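Local structure of butyrophilin subfamily 1 member A1 (Bos taurus, 4HH8) at residues V17-V28 against E119-A129; E170-R178 against V188-D196. The protein may take part in secreting milk-fat droplets and in restraining activated T cells, the chain here being its extracellular pair of immunoglobulin-like domains. The protein carries 1 engineered substitution. All blocks are in the same frame, centred on the assembly; numbering follows the deposited sequence.

Interaction 1 (V17-V28 against E119-A129). Unlike the reference sequence in segment 17-28: Pro-21 (reference Gln).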
ATOM      1  N   VAL A  17       7.512   4.672 -24.110  1.00 42.68           N
ATOM      2  CA  VAL A  17       7.197   5.125 -22.769  1.00 41.29           C
ATOM      3  C   VAL A  17       7.494   3.932 -21.870  1.00 41.02           C
ATOM      4  O   VAL A  17       6.935   2.872 -22.065  1.00 39.97           O
ATOM      5  CB  VAL A  17       5.713   5.523 -22.651  1.00 40.46           C
ATOM      6  CG1 VAL A  17       5.329   5.695 -21.183  1.00 40.63           C
ATOM      7  CG2 VAL A  17       5.455   6.779 -23.400  1.00 37.25           C
ATOM      8  N   ILE A  18       8.376   4.129 -20.897  1.00 41.18           N
ATOM      9  CA  ILE A  18       8.783   3.085 -19.980  1.00 41.87           C
ATOM     10  C   ILE A  18       8.254   3.337 -18.573  1.00 41.90           C
ATOM     11  O   ILE A  18       8.429   4.421 -18.041  1.00 42.50           O
ATOM     12  CB  ILE A  18      10.333   3.006 -19.897  1.00 41.89           C
ATOM     13  CG1 ILE A  18      10.960   3.105 -21.284  1.00 44.00           C
ATOM     14  CG2 ILE A  18      10.766   1.675 -19.240  1.00 43.41           C
ATOM     15  CD1 ILE A  18      12.483   3.158 -21.261  1.00 50.10           C
ATOM     16  N   GLY A  19       7.637   2.336 -17.951  1.00 42.24           N
ATOM     17  CA  GLY A  19       7.249   2.454 -16.545  1.00 42.63           C
ATOM     18  C   GLY A  19       8.352   1.956 -15.615  1.00 43.19           C
ATOM     19  O   GLY A  19       9.370   1.462 -16.080  1.00 43.74           O
ATOM     20  N   PRO A  20       8.173   2.095 -14.292  1.00 43.36           N
ATOM     21  CA  PRO A  20       9.265   1.637 -13.400  1.00 43.72           C
ATOM     22  C   PRO A  20       9.484   0.119 -13.413  1.00 44.31           C
ATOM     23  O   PRO A  20       8.543  -0.632 -13.697  1.00 44.38           O
ATOM     24  CB  PRO A  20       8.819   2.097 -12.000  1.00 43.38           C
ATOM     25  CG  PRO A  20       7.562   2.950 -12.219  1.00 43.05           C
ATOM     26  CD  PRO A  20       6.997   2.591 -13.549  1.00 42.89           C
ATOM     27  N   PRO A  21      10.722  -0.336 -13.088  1.00 45.46           N
ATOM     28  CA  PRO A  21      11.023  -1.783 -12.945  1.00 46.29           C
ATOM     29  C   PRO A  21      10.043  -2.470 -11.998  1.00 46.60           C
ATOM     30  O   PRO A  21       9.588  -3.599 -12.263  1.00 46.56           O
ATOM     31  CB  PRO A  21      12.417  -1.803 -12.294  1.00 45.91           C
ATOM     32  CG  PRO A  21      13.018  -0.460 -12.574  1.00 46.71           C
ATOM     33  CD  PRO A  21      11.900   0.516 -12.806  1.00 45.28           C
ATOM     34  N   GLU A  22       9.727  -1.780 -10.898  1.00 46.21           N
ATOM     35  CA  GLU A  22       8.888  -2.356  -9.852  1.00 46.29           C
ATOM     36  C   GLU A  22       7.713  -1.491  -9.348  1.00 45.05           C
ATOM     37  O   GLU A  22       7.617  -0.325  -9.701  1.00 44.91           O
ATOM     38  CB  GLU A  22       9.778  -2.837  -8.728  1.00 46.24           C
ATOM     39  CG  GLU A  22       9.871  -4.342  -8.780  1.00 50.80           C
ATOM     40  CD  GLU A  22      11.281  -4.883  -8.715  1.00 55.23           C
ATOM     41  OE1 GLU A  22      12.017  -4.565  -7.742  1.00 57.79           O
ATOM     42  OE2 GLU A  22      11.628  -5.672  -9.630  1.00 56.41           O
ATOM     43  N   PRO A  23       6.796  -2.078  -8.552  1.00 44.49           N
ATOM     44  CA  PRO A  23       5.715  -1.283  -7.940  1.00 43.13           C
ATOM     45  C   PRO A  23       6.272  -0.117  -7.154  1.00 41.92           C
ATOM     46  O   PRO A  23       7.382  -0.219  -6.627  1.00 41.30           O
ATOM     47  CB  PRO A  23       5.058  -2.278  -6.979  1.00 43.90           C
ATOM     48  CG  PRO A  23       5.277  -3.642  -7.646  1.00 44.29           C
ATOM     49  CD  PRO A  23       6.649  -3.527  -8.267  1.00 44.67           C
ATOM     50  N   ILE A  24       5.537   0.996  -7.110  1.00 40.19           N
ATOM     51  CA  ILE A  24       5.872   2.095  -6.203  1.00 39.15           C
ATOM     52  C   ILE A  24       5.215   1.826  -4.876  1.00 39.17           C
ATOM     53  O   ILE A  24       4.016   1.535  -4.811  1.00 38.62           O
ATOM     54  CB  ILE A  24       5.397   3.492  -6.698  1.00 39.08           C
ATOM     55  CG1 ILE A  24       5.879   3.757  -8.135  1.00 38.53           C
ATOM     56  CG2 ILE A  24       5.896   4.621  -5.723  1.00 36.99           C
ATOM     57  CD1 ILE A  24       7.395   3.795  -8.293  1.00 38.06           C
ATOM     58  N   LEU A  25       5.998   1.942  -3.814  1.00 39.48           N
ATOM     59  CA  LEU A  25       5.493   1.680  -2.469  1.00 39.70           C
ATOM     60  C   LEU A  25       5.140   2.999  -1.825  1.00 39.15           C
ATOM     61  O   LEU A  25       5.975   3.894  -1.786  1.00 39.42           O
ATOM     62  CB  LEU A  25       6.576   0.983  -1.657  1.00 40.06           C
ATOM     63  CG  LEU A  25       6.226   0.287  -0.334  1.00 42.94           C
ATOM     64  CD1 LEU A  25       4.874  -0.402  -0.406  1.00 43.37           C
ATOM     65  CD2 LEU A  25       7.333  -0.711   0.063  1.00 44.30           C
ATOM     66  N   ALA A  26       3.918   3.118  -1.311  1.00 38.25           N
ATOM     67  CA  ALA A  26       3.449   4.370  -0.713  1.00 38.16           C
ATOM     68  C   ALA A  26       2.699   4.156   0.621  1.00 38.32           C
ATOM     69  O   ALA A  26       1.768   3.356   0.693  1.00 38.19           O
ATOM     70  CB  ALA A  26       2.555   5.086  -1.693  1.00 37.63           C
ATOM     71  N   VAL A  27       3.105   4.871   1.660  1.00 37.84           N
ATOM     72  CA  VAL A  27       2.442   4.781   2.949  1.00 38.19           C
ATOM     73  C   VAL A  27       1.151   5.637   2.968  1.00 37.85           C
ATOM     74  O   VAL A  27       1.145   6.761   2.454  1.00 38.80           O
ATOM     75  CB  VAL A  27       3.406   5.181   4.071  1.00 37.89           C
ATOM     76  CG1 VAL A  27       2.662   5.320   5.397  1.00 38.59           C
ATOM     77  CG2 VAL A  27       4.501   4.156   4.178  1.00 37.94           C
ATOM     78  N   VAL A  28       0.072   5.102   3.535  1.00 36.52           N
ATOM     79  CA  VAL A  28      -1.196   5.852   3.693  1.00 36.35           C
ATOM     80  C   VAL A  28      -0.932   7.212   4.373  1.00 36.76           C
ATOM     81  O   VAL A  28      -0.208   7.301   5.355  1.00 36.57           O
ATOM     82  CB  VAL A  28      -2.286   5.005   4.446  1.00 35.90           C
ATOM     83  CG1 VAL A  28      -3.482   5.865   4.945  1.00 34.95           C
ATOM     84  CG2 VAL A  28      -2.819   3.890   3.552  1.00 35.80           C
ATOM     85  N   GLU A 119       2.240   6.569 -26.980  1.00 53.53           N
ATOM     86  CA  GLU A 119       2.686   5.333 -26.363  1.00 52.46           C
ATOM     87  C   GLU A 119       2.337   5.360 -24.874  1.00 50.75           C
ATOM     88  O   GLU A 119       2.047   6.422 -24.315  1.00 49.92           O
ATOM     89  CB  GLU A 119       4.187   5.116 -26.582  1.00 53.10           C
ATOM     90  CG  GLU A 119       4.723   3.783 -26.031  1.00 56.81           C
ATOM     91  CD  GLU A 119       4.092   2.559 -26.681  1.00 59.44           C
ATOM     92  OE1 GLU A 119       4.523   2.215 -27.803  1.00 60.14           O
ATOM     93  OE2 GLU A 119       3.177   1.942 -26.066  1.00 59.90           O
ATOM     94  N   GLU A 120       2.348   4.187 -24.249  1.00 48.48           N
ATOM     95  CA  GLU A 120       2.003   4.064 -22.835  1.00 47.21           C
ATOM     96  C   GLU A 120       2.708   2.931 -22.071  1.00 45.40           C
ATOM     97  O   GLU A 120       3.293   1.994 -22.653  1.00 44.19           O
ATOM     98  CB  GLU A 120       0.490   3.973 -22.653  1.00 47.23           C
ATOM     99  CG  GLU A 120      -0.086   2.711 -23.240  1.00 50.57           C
ATOM    100  CD  GLU A 120      -1.563   2.618 -23.015  1.00 52.87           C
ATOM    101  OE1 GLU A 120      -2.319   3.287 -23.750  1.00 54.74           O
ATOM    102  OE2 GLU A 120      -1.966   1.865 -22.108  1.00 55.75           O
ATOM    103  N   ALA A 121       2.652   3.046 -20.744  1.00 43.64           N
ATOM    104  CA  ALA A 121       3.263   2.076 -19.856  1.00 41.82           C
ATOM    105  C   ALA A 121       2.406   1.962 -18.629  1.00 40.77           C
ATOM    106  O   ALA A 121       1.388   2.626 -18.524  1.00 40.33           O
ATOM    107  CB  ALA A 121       4.669   2.498 -19.485  1.00 41.83           C
ATOM    108  N   ILE A 122       2.841   1.123 -17.703  1.00 40.38           N
ATOM    109  CA  ILE A 122       2.072   0.732 -16.540  1.00 40.40           C
ATOM    110  C   ILE A 122       2.899   1.089 -15.328  1.00 39.75           C
ATOM    111  O   ILE A 122       4.098   0.857 -15.328  1.00 40.08           O
ATOM    112  CB  ILE A 122       1.792  -0.799 -16.583  1.00 40.63           C
ATOM    113  CG1 ILE A 122       0.763  -1.101 -17.675  1.00 42.33           C
ATOM    114  CG2 ILE A 122       1.316  -1.365 -15.230  1.00 40.19           C
ATOM    115  CD1 ILE A 122       0.630  -2.573 -18.039  1.00 43.13           C
ATOM    116  N   VAL A 123       2.273   1.704 -14.326  1.00 39.37           N
ATOM    117  CA  VAL A 123       2.889   1.885 -13.003  1.00 39.44           C
ATOM    118  C   VAL A 123       1.971   1.256 -11.963  1.00 39.97           C
ATOM    119  O   VAL A 123       0.734   1.436 -12.004  1.00 39.78           O
ATOM    120  CB  VAL A 123       3.074   3.375 -12.632  1.00 40.39           C
ATOM    121  CG1 VAL A 123       4.091   3.553 -11.461  1.00 40.60           C
ATOM    122  CG2 VAL A 123       3.526   4.173 -13.806  1.00 39.73           C
ATOM    123  N   HIS A 124       2.554   0.497 -11.044  1.00 39.43           N
ATOM    124  CA  HIS A 124       1.764  -0.131 -10.011  1.00 39.67           C
ATOM    125  C   HIS A 124       2.015   0.681  -8.784  1.00 38.54           C
ATOM    126  O   HIS A 124       3.158   0.901  -8.439  1.00 38.55           O
ATOM    127  CB  HIS A 124       2.155  -1.601  -9.783  1.00 39.92           C
ATOM    128  CG  HIS A 124       1.922  -2.481 -10.975  1.00 42.79           C
ATOM    129  ND1 HIS A 124       0.666  -2.943 -11.333  1.00 44.55           N
ATOM    130  CD2 HIS A 124       2.785  -2.984 -11.896  1.00 45.14           C
ATOM    131  CE1 HIS A 124       0.768  -3.699 -12.414  1.00 45.83           C
ATOM    132  NE2 HIS A 124       2.044  -3.736 -12.780  1.00 47.72           N
ATOM    133  N   LEU A 125       0.947   1.199  -8.175  1.00 37.38           N
ATOM    134  CA  LEU A 125       1.050   1.776  -6.841  1.00 35.67           C
ATOM    135  C   LEU A 125       0.694   0.727  -5.795  1.00 34.66           C
ATOM    136  O   LEU A 125      -0.346   0.099  -5.867  1.00 35.48           O
ATOM    137  CB  LEU A 125       0.125   2.983  -6.702  1.00 35.72           C
ATOM    138  CG  LEU A 125       0.278   3.658  -5.341  1.00 35.28           C
ATOM    139  CD1 LEU A 125       1.722   4.103  -5.113  1.00 33.27           C
ATOM    140  CD2 LEU A 125      -0.685   4.812  -5.221  1.00 35.34           C
ATOM    141  N   LYS A 126       1.575   0.506  -4.836  1.00 34.54           N
ATOM    142  CA  LYS A 126       1.272  -0.407  -3.732  1.00 33.63           C
ATOM    143  C   LYS A 126       1.182   0.392  -2.470  1.00 32.02           C
ATOM    144  O   LYS A 126       2.175   0.921  -2.052  1.00 31.76           O
ATOM    145  CB  LYS A 126       2.386  -1.453  -3.545  1.00 33.82           C
ATOM    146  CG  LYS A 126       2.436  -2.556  -4.609  1.00 37.57           C
ATOM    147  CD  LYS A 126       1.313  -3.520  -4.458  1.00 40.33           C
ATOM    148  CE  LYS A 126       1.595  -4.762  -5.230  1.00 43.28           C
ATOM    149  NZ  LYS A 126       0.452  -5.647  -4.996  1.00 45.59           N
ATOM    150  N   VAL A 127       0.016   0.413  -1.827  1.00 31.20           N
ATOM    151  CA  VAL A 127      -0.175   1.224  -0.640  1.00 31.21           C
ATOM    152  C   VAL A 127      -0.054   0.352   0.591  1.00 30.93           C
ATOM    153  O   VAL A 127      -0.466  -0.807   0.561  1.00 32.31           O
ATOM    154  CB  VAL A 127      -1.547   1.967  -0.618  1.00 31.49           C
ATOM    155  CG1 VAL A 127      -1.656   2.752   0.660  1.00 31.44           C
ATOM    156  CG2 VAL A 127      -1.720   2.854  -1.882  1.00 29.23           C
ATOM    157  N   ALA A 128       0.502   0.913   1.654  1.00 29.52           N
ATOM    158  CA  ALA A 128       0.694   0.198   2.887  1.00 31.06           C
ATOM    159  C   ALA A 128       0.372   1.089   4.093  1.00 31.24           C
ATOM    160  O   ALA A 128       0.559   2.299   4.055  1.00 31.45           O
ATOM    161  CB  ALA A 128       2.128  -0.310   2.986  1.00 30.91           C
ATOM    162  N   ALA A 129      -0.159   0.491   5.145  1.00 31.17           N
ATOM    163  CA  ALA A 129      -0.261   1.194   6.411  1.00 31.37           C
ATOM    164  C   ALA A 129       0.185   0.236   7.447  1.00 31.46           C
ATOM    165  O   ALA A 129      -0.111  -0.958   7.377  1.00 31.90           O
ATOM    166  CB  ALA A 129      -1.672   1.625   6.690  1.00 29.90           C
TER
HETATM  167  O   HOH W   1       5.553   0.852 -23.653  1.00 34.91           O
HETATM  168  O   HOH W   2       5.358  -0.170 -11.165  1.00 35.28           O
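Ile-24 to Val-28 run parallel to Leu-125 to Ala-129, with the axes of strands 24-27 and 119-128 at 30° and 4.6 Å at closest approach. Five backbone bonds join them in the ladder of a parallel pair, from Ile-24 N to His-124 O at one end to Val-28 N to Ala-128 O at the other; Lys-126 and Ala-128 each donate to and accept from the segment 17-28. Ahead of this ladder direct backbone bonds give way to two water bridges: one water donates to Val-17 O and Glu-120 O, the other joins Glu-22 O to His-124 N.

There Val-17 CG1 meets Ala-121 CB at 3.7 Å, and both side chains touch Cys-110 of the Cys-36 to Cys-110 disulfide. On one face of the sheet, Leu-125 CD1 lies 3.7 Å from Ala-26 CB, and Ile-24 CG1 meets Val-123 CG1 at 3.8 Å. The same Val-123 methyl touches Pro-20 CG at 3.6 Å, the two side chains crossing near a right angle; CG1 is set anti to the backbone N (chi1 -163°), which turns it to both neighbours. Val-28 CG2 presses on Val-127 CG1 at 3.3 Å, tighter than ordinary van der Waals contact. On the other face Pro-23 CB rests on Lys-126 CG at 3.5 Å.

This split first strand is the A/A' switch of a V-set domain: strand 16-18 pairs with strand 32-39 in one sheet, whereas strand 24-27 is the edge of the other, beside strand 117-128, which pairs antiparallel on its other side with strand 106-114.

Interaction 2 (E170-R178 against V188-D196)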
ATOM      1  N   GLU A 170       7.471 -20.903  16.038  1.00 45.24           N
ATOM      2  CA  GLU A 170       6.167 -20.434  15.549  1.00 42.43           C
ATOM      3  C   GLU A 170       5.062 -21.508  15.626  1.00 39.54           C
ATOM      4  O   GLU A 170       5.312 -22.694  15.435  1.00 39.04           O
ATOM      5  CB  GLU A 170       6.266 -19.856  14.126  1.00 43.11           C
ATOM      6  CG  GLU A 170       4.869 -19.482  13.520  1.00 47.03           C
ATOM      7  CD  GLU A 170       4.906 -18.886  12.115  1.00 53.09           C
ATOM      8  OE1 GLU A 170       5.816 -19.234  11.322  1.00 58.14           O
ATOM      9  OE2 GLU A 170       4.008 -18.068  11.799  1.00 53.08           O
ATOM     10  N   PHE A 171       3.845 -21.089  15.949  1.00 36.46           N
ATOM     11  CA  PHE A 171       2.701 -21.956  15.846  1.00 33.59           C
ATOM     12  C   PHE A 171       1.523 -21.135  15.324  1.00 32.97           C
ATOM     13  O   PHE A 171       1.550 -19.906  15.423  1.00 33.71           O
ATOM     14  CB  PHE A 171       2.417 -22.655  17.173  1.00 33.68           C
ATOM     15  CG  PHE A 171       2.160 -21.728  18.309  1.00 32.32           C
ATOM     16  CD1 PHE A 171       0.872 -21.355  18.633  1.00 30.91           C
ATOM     17  CD2 PHE A 171       3.198 -21.250  19.066  1.00 32.02           C
ATOM     18  CE1 PHE A 171       0.627 -20.503  19.686  1.00 31.23           C
ATOM     19  CE2 PHE A 171       2.968 -20.414  20.128  1.00 33.83           C
ATOM     20  CZ  PHE A 171       1.661 -20.044  20.441  1.00 33.05           C
ATOM     21  N   PRO A 172       0.527 -21.785  14.685  1.00 31.13           N
ATOM     22  CA  PRO A 172      -0.528 -21.015  14.033  1.00 29.88           C
ATOM     23  C   PRO A 172      -1.618 -20.494  14.979  1.00 28.56           C
ATOM     24  O   PRO A 172      -1.684 -20.946  16.114  1.00 28.36           O
ATOM     25  CB  PRO A 172      -1.135 -22.014  13.045  1.00 28.48           C
ATOM     26  CG  PRO A 172      -0.775 -23.312  13.569  1.00 30.87           C
ATOM     27  CD  PRO A 172       0.565 -23.169  14.184  1.00 31.46           C
ATOM     28  N   SER A 173      -2.465 -19.567  14.508  1.00 26.51           N
ATOM     29  CA  SER A 173      -3.697 -19.220  15.240  1.00 26.67           C
ATOM     30  C   SER A 173      -4.691 -20.387  15.249  1.00 26.44           C
ATOM     31  O   SER A 173      -4.613 -21.306  14.444  1.00 25.37           O
ATOM     32  CB  SER A 173      -4.380 -17.979  14.630  1.00 26.04           C
ATOM     33  OG  SER A 173      -3.438 -16.923  14.427  1.00 26.60           O
HETATM   34  N   MSE A 174      -5.648 -20.326  16.165  1.00 27.76           N
HETATM   35  CA  MSE A 174      -6.872 -21.130  16.091  1.00 27.41           C
HETATM   36  C   MSE A 174      -7.768 -20.513  15.054  1.00 26.26           C
HETATM   37  O   MSE A 174      -8.160 -21.169  14.070  1.00 24.68           O
HETATM   38  CB  MSE A 174      -7.590 -21.125  17.425  1.00 28.45           C
HETATM   39  CG  MSE A 174      -7.277 -22.375  18.257  1.00 38.51           C
HETATM   40 SE   MSE A 174      -8.083 -24.012  17.472  1.00 46.07          SE
HETATM   41  CE  MSE A 174      -9.843 -23.778  18.374  1.00 49.28           C
ATOM     42  N   SER A 175      -8.104 -19.245  15.282  1.00 25.45           N
ATOM     43  CA  SER A 175      -8.980 -18.542  14.390  1.00 26.73           C
ATOM     44  C   SER A 175      -8.410 -17.157  14.085  1.00 25.69           C
ATOM     45  O   SER A 175      -7.672 -16.637  14.866  1.00 25.52           O
ATOM     46  CB  SER A 175     -10.360 -18.403  15.017  1.00 27.08           C
ATOM     47  OG  SER A 175     -10.309 -17.483  16.101  1.00 31.88           O
ATOM     48  N   GLU A 176      -8.792 -16.555  12.968  1.00 25.08           N
ATOM     49  CA  GLU A 176      -8.420 -15.191  12.724  1.00 25.78           C
ATOM     50  C   GLU A 176      -9.531 -14.480  12.023  1.00 25.58           C
ATOM     51  O   GLU A 176     -10.258 -15.091  11.243  1.00 24.28           O
ATOM     52  CB  GLU A 176      -7.199 -15.048  11.806  1.00 26.06           C
ATOM     53  CG  GLU A 176      -6.086 -16.017  12.037  1.00 26.49           C
ATOM     54  CD  GLU A 176      -4.818 -15.638  11.285  1.00 29.50           C
ATOM     55  OE1 GLU A 176      -4.879 -15.094  10.139  1.00 32.36           O
ATOM     56  OE2 GLU A 176      -3.754 -15.892  11.858  1.00 28.33           O
ATOM     57  N   SER A 177      -9.522 -13.161  12.209  1.00 25.24           N
ATOM     58  CA  SER A 177     -10.440 -12.219  11.578  1.00 26.75           C
ATOM     59  C   SER A 177      -9.762 -10.960  11.137  1.00 25.76           C
ATOM     60  O   SER A 177      -8.976 -10.409  11.891  1.00 24.40           O
ATOM     61  CB  SER A 177     -11.448 -11.728  12.638  1.00 27.29           C
ATOM     62  OG  SER A 177     -12.616 -12.373  12.345  1.00 32.15           O
ATOM     63  N   ARG A 178     -10.159 -10.460   9.970  1.00 25.76           N
ATOM     64  CA  ARG A 178      -9.789  -9.144   9.520  1.00 27.75           C
ATOM     65  C   ARG A 178     -11.025  -8.374   9.019  1.00 28.60           C
ATOM     66  O   ARG A 178     -11.799  -8.901   8.296  1.00 27.24           O
ATOM     67  CB  ARG A 178      -8.742  -9.251   8.404  1.00 26.06           C
ATOM     68  CG  ARG A 178      -7.403  -9.723   8.917  1.00 27.01           C
ATOM     69  CD  ARG A 178      -6.538 -10.261   7.826  1.00 25.65           C
ATOM     70  NE  ARG A 178      -5.275 -10.796   8.323  1.00 26.03           N
ATOM     71  CZ  ARG A 178      -5.109 -12.018   8.853  1.00 28.69           C
ATOM     72  NH1 ARG A 178      -6.131 -12.886   8.967  1.00 26.08           N
ATOM     73  NH2 ARG A 178      -3.899 -12.393   9.225  1.00 24.23           N
ATOM     74  N   VAL A 188      -7.248  -6.586  12.937  1.00 28.12           N
ATOM     75  CA  VAL A 188      -6.944  -8.004  12.932  1.00 26.91           C
ATOM     76  C   VAL A 188      -7.168  -8.593  14.316  1.00 27.20           C
ATOM     77  O   VAL A 188      -6.719  -8.038  15.294  1.00 27.10           O
ATOM     78  CB  VAL A 188      -5.471  -8.293  12.412  1.00 27.33           C
ATOM     79  CG1 VAL A 188      -4.423  -7.689  13.324  1.00 25.93           C
ATOM     80  CG2 VAL A 188      -5.237  -9.839  12.233  1.00 23.31           C
ATOM     81  N   ARG A 189      -7.880  -9.697  14.389  1.00 27.08           N
ATOM     82  CA  ARG A 189      -8.064 -10.417  15.639  1.00 29.91           C
ATOM     83  C   ARG A 189      -7.565 -11.859  15.434  1.00 28.67           C
ATOM     84  O   ARG A 189      -7.925 -12.506  14.476  1.00 28.72           O
ATOM     85  CB  ARG A 189      -9.552 -10.456  16.001  1.00 30.81           C
ATOM     86  CG  ARG A 189     -10.066  -9.235  16.717  1.00 39.34           C
ATOM     87  CD  ARG A 189     -11.299  -9.611  17.597  1.00 49.03           C
ATOM     88  NE  ARG A 189     -12.263  -8.507  17.695  1.00 57.39           N
ATOM     89  CZ  ARG A 189     -13.556  -8.641  18.026  1.00 61.79           C
ATOM     90  NH1 ARG A 189     -14.065  -9.843  18.317  1.00 62.64           N
ATOM     91  NH2 ARG A 189     -14.351  -7.568  18.061  1.00 62.15           N
ATOM     92  N   ALA A 190      -6.770 -12.382  16.344  1.00 28.51           N
ATOM     93  CA  ALA A 190      -6.412 -13.776  16.249  1.00 27.87           C
ATOM     94  C   ALA A 190      -6.408 -14.431  17.613  1.00 28.44           C
ATOM     95  O   ALA A 190      -5.951 -13.838  18.574  1.00 28.26           O
ATOM     96  CB  ALA A 190      -5.069 -13.910  15.591  1.00 27.02           C
ATOM     97  N   SER A 191      -6.867 -15.674  17.664  1.00 29.51           N
ATOM     98  CA  SER A 191      -6.982 -16.426  18.899  1.00 31.51           C
ATOM     99  C   SER A 191      -6.244 -17.712  18.847  1.00 31.95           C
ATOM    100  O   SER A 191      -6.190 -18.349  17.802  1.00 32.58           O
ATOM    101  CB  SER A 191      -8.427 -16.763  19.221  1.00 30.60           C
ATOM    102  OG  SER A 191      -8.967 -15.613  19.830  1.00 37.40           O
ATOM    103  N   VAL A 192      -5.735 -18.116  20.001  1.00 32.44           N
ATOM    104  CA  VAL A 192      -4.988 -19.329  20.110  1.00 34.49           C
ATOM    105  C   VAL A 192      -5.384 -19.949  21.466  1.00 37.19           C
ATOM    106  O   VAL A 192      -5.821 -19.240  22.394  1.00 38.04           O
ATOM    107  CB  VAL A 192      -3.502 -18.961  19.928  1.00 33.82           C
ATOM    108  CG1 VAL A 192      -2.796 -18.551  21.234  1.00 33.04           C
ATOM    109  CG2 VAL A 192      -2.782 -19.909  19.102  1.00 34.14           C
ATOM    110  N   ILE A 193      -5.305 -21.264  21.574  1.00 39.18           N
ATOM    111  CA  ILE A 193      -5.496 -21.911  22.876  1.00 41.08           C
ATOM    112  C   ILE A 193      -4.141 -22.485  23.308  1.00 42.79           C
ATOM    113  O   ILE A 193      -3.552 -23.274  22.590  1.00 41.46           O
ATOM    114  CB  ILE A 193      -6.618 -22.963  22.824  1.00 40.75           C
ATOM    115  CG1 ILE A 193      -7.955 -22.262  22.502  1.00 40.24           C
ATOM    116  CG2 ILE A 193      -6.712 -23.694  24.153  1.00 41.09           C
ATOM    117  CD1 ILE A 193      -9.116 -23.192  22.270  1.00 42.96           C
ATOM    118  N   ILE A 194      -3.621 -22.022  24.446  1.00 46.11           N
ATOM    119  CA  ILE A 194      -2.363 -22.542  24.995  1.00 49.61           C
ATOM    120  C   ILE A 194      -2.620 -23.830  25.775  1.00 52.88           C
ATOM    121  O   ILE A 194      -3.356 -23.809  26.767  1.00 53.04           O
ATOM    122  CB  ILE A 194      -1.664 -21.511  25.919  1.00 49.49           C
ATOM    123  CG1 ILE A 194      -1.463 -20.172  25.204  1.00 48.04           C
ATOM    124  CG2 ILE A 194      -0.342 -22.073  26.460  1.00 48.85           C
ATOM    125  CD1 ILE A 194      -0.669 -20.231  23.893  1.00 45.86           C
ATOM    126  N   ARG A 195      -2.062 -24.951  25.302  1.00 57.03           N
ATOM    127  CA  ARG A 195      -2.146 -26.237  26.041  1.00 61.28           C
ATOM    128  C   ARG A 195      -0.758 -26.660  26.518  1.00 63.59           C
ATOM    129  O   ARG A 195      -0.008 -27.306  25.783  1.00 64.64           O
ATOM    130  CB  ARG A 195      -2.783 -27.355  25.198  1.00 61.28           C
ATOM    131  CG  ARG A 195      -4.255 -27.137  24.843  1.00 62.68           C
ATOM    132  CD  ARG A 195      -4.623 -27.972  23.619  1.00 63.34           C
ATOM    133  NE  ARG A 195      -5.859 -27.552  22.946  1.00 63.32           N
ATOM    134  CZ  ARG A 195      -5.893 -26.733  21.897  1.00 61.23           C
ATOM    135  NH1 ARG A 195      -4.764 -26.207  21.426  1.00 60.49           N
ATOM    136  NH2 ARG A 195      -7.047 -26.433  21.330  1.00 57.94           N
ATOM    137  N   ASP A 196      -0.418 -26.265  27.742  1.00 66.49           N
ATOM    138  CA  ASP A 196       0.933 -26.447  28.291  1.00 69.03           C
ATOM    139  C   ASP A 196       0.980 -25.994  29.765  1.00 70.27           C
ATOM    140  O   ASP A 196       0.074 -25.298  30.254  1.00 70.44           O
ATOM    141  CB  ASP A 196       1.967 -25.654  27.457  1.00 69.13           C
ATOM    142  CG  ASP A 196       3.308 -26.393  27.297  1.00 70.86           C
ATOM    143  OD1 ASP A 196       3.739 -26.604  26.138  1.00 71.61           O
ATOM    144  OD2 ASP A 196       3.935 -26.758  28.320  1.00 72.06           O
TER
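Ser-175 to Arg-178 pair antiparallel with Val-188 to Ser-191, the axes of strands 175-178 and 188-194 at 175° and 4.6 Å at closest approach, with reciprocal N-H to O bonds at Ser-175/Ser-191 and Ser-177/Arg-189. At the start of the pairing Ser-191 O accepts two donors, Met-174 N at 2.6 Å in the carbonyl plane and Ser-175 N at 3.3 Å, tilted from it; two residues facing one make a classic beta bulge.

Before the bulge, with CG between the backbone N and the carbonyl carbon (chi1 59°), the Phe-171 ring lies toward strand 188-194, its edge at Val-192: CE1 is 3.5 Å from CG2, while CZ reaches Ile-194 CD1 more loosely. The ring also meets Trp-163. Strands 175-180 and 186-194 form a hairpin at the edge of one sheet of the second Ig-like domain; strand 170-171 belongs to the opposing sheet, so the segment 170-178 spans both.

Beyond the bulge, Val-188 CG2 lies over one face of the Arg-178 guanidinium, offset toward its rim. Glu-176 OE1 lies in the guanidinium plane, in a salt bridge whose NH1 (2.8 Å) and NH2 both reach this one oxygen end-on; NH2 also bonds Pro-159 O. A leucine in place of Arg-178 would probably leave the Glu-176 carboxylate without its counter-charge and Pro-159 O without this donor. Glu-176 OE2 takes a 2.8 Å bond from Ser-173 OG through its anti lone pair.

In the fold
Interactions 1 and 2 lie in different Ig-like domains of one chain, in series along the sequence: interaction 1 in the V-set domain, interaction 2 in the second domain. Their centres are 34 Å apart and their nearest atoms about 10 Å, without touching. The end of interaction 1 nevertheless reaches the second domain, since Ala-129 O accepts a bond from Asn-208 ND2, while Leu-25 and Ala-128 touch Leu-210 and Leu-211. Each contact involves a sheet-edge strand, 24-27 in one case and 175-180 in the other, but the pairing is parallel in interaction 1 and antiparallel in interaction 2. In both, one segment also has strands in two different sheets of its domain.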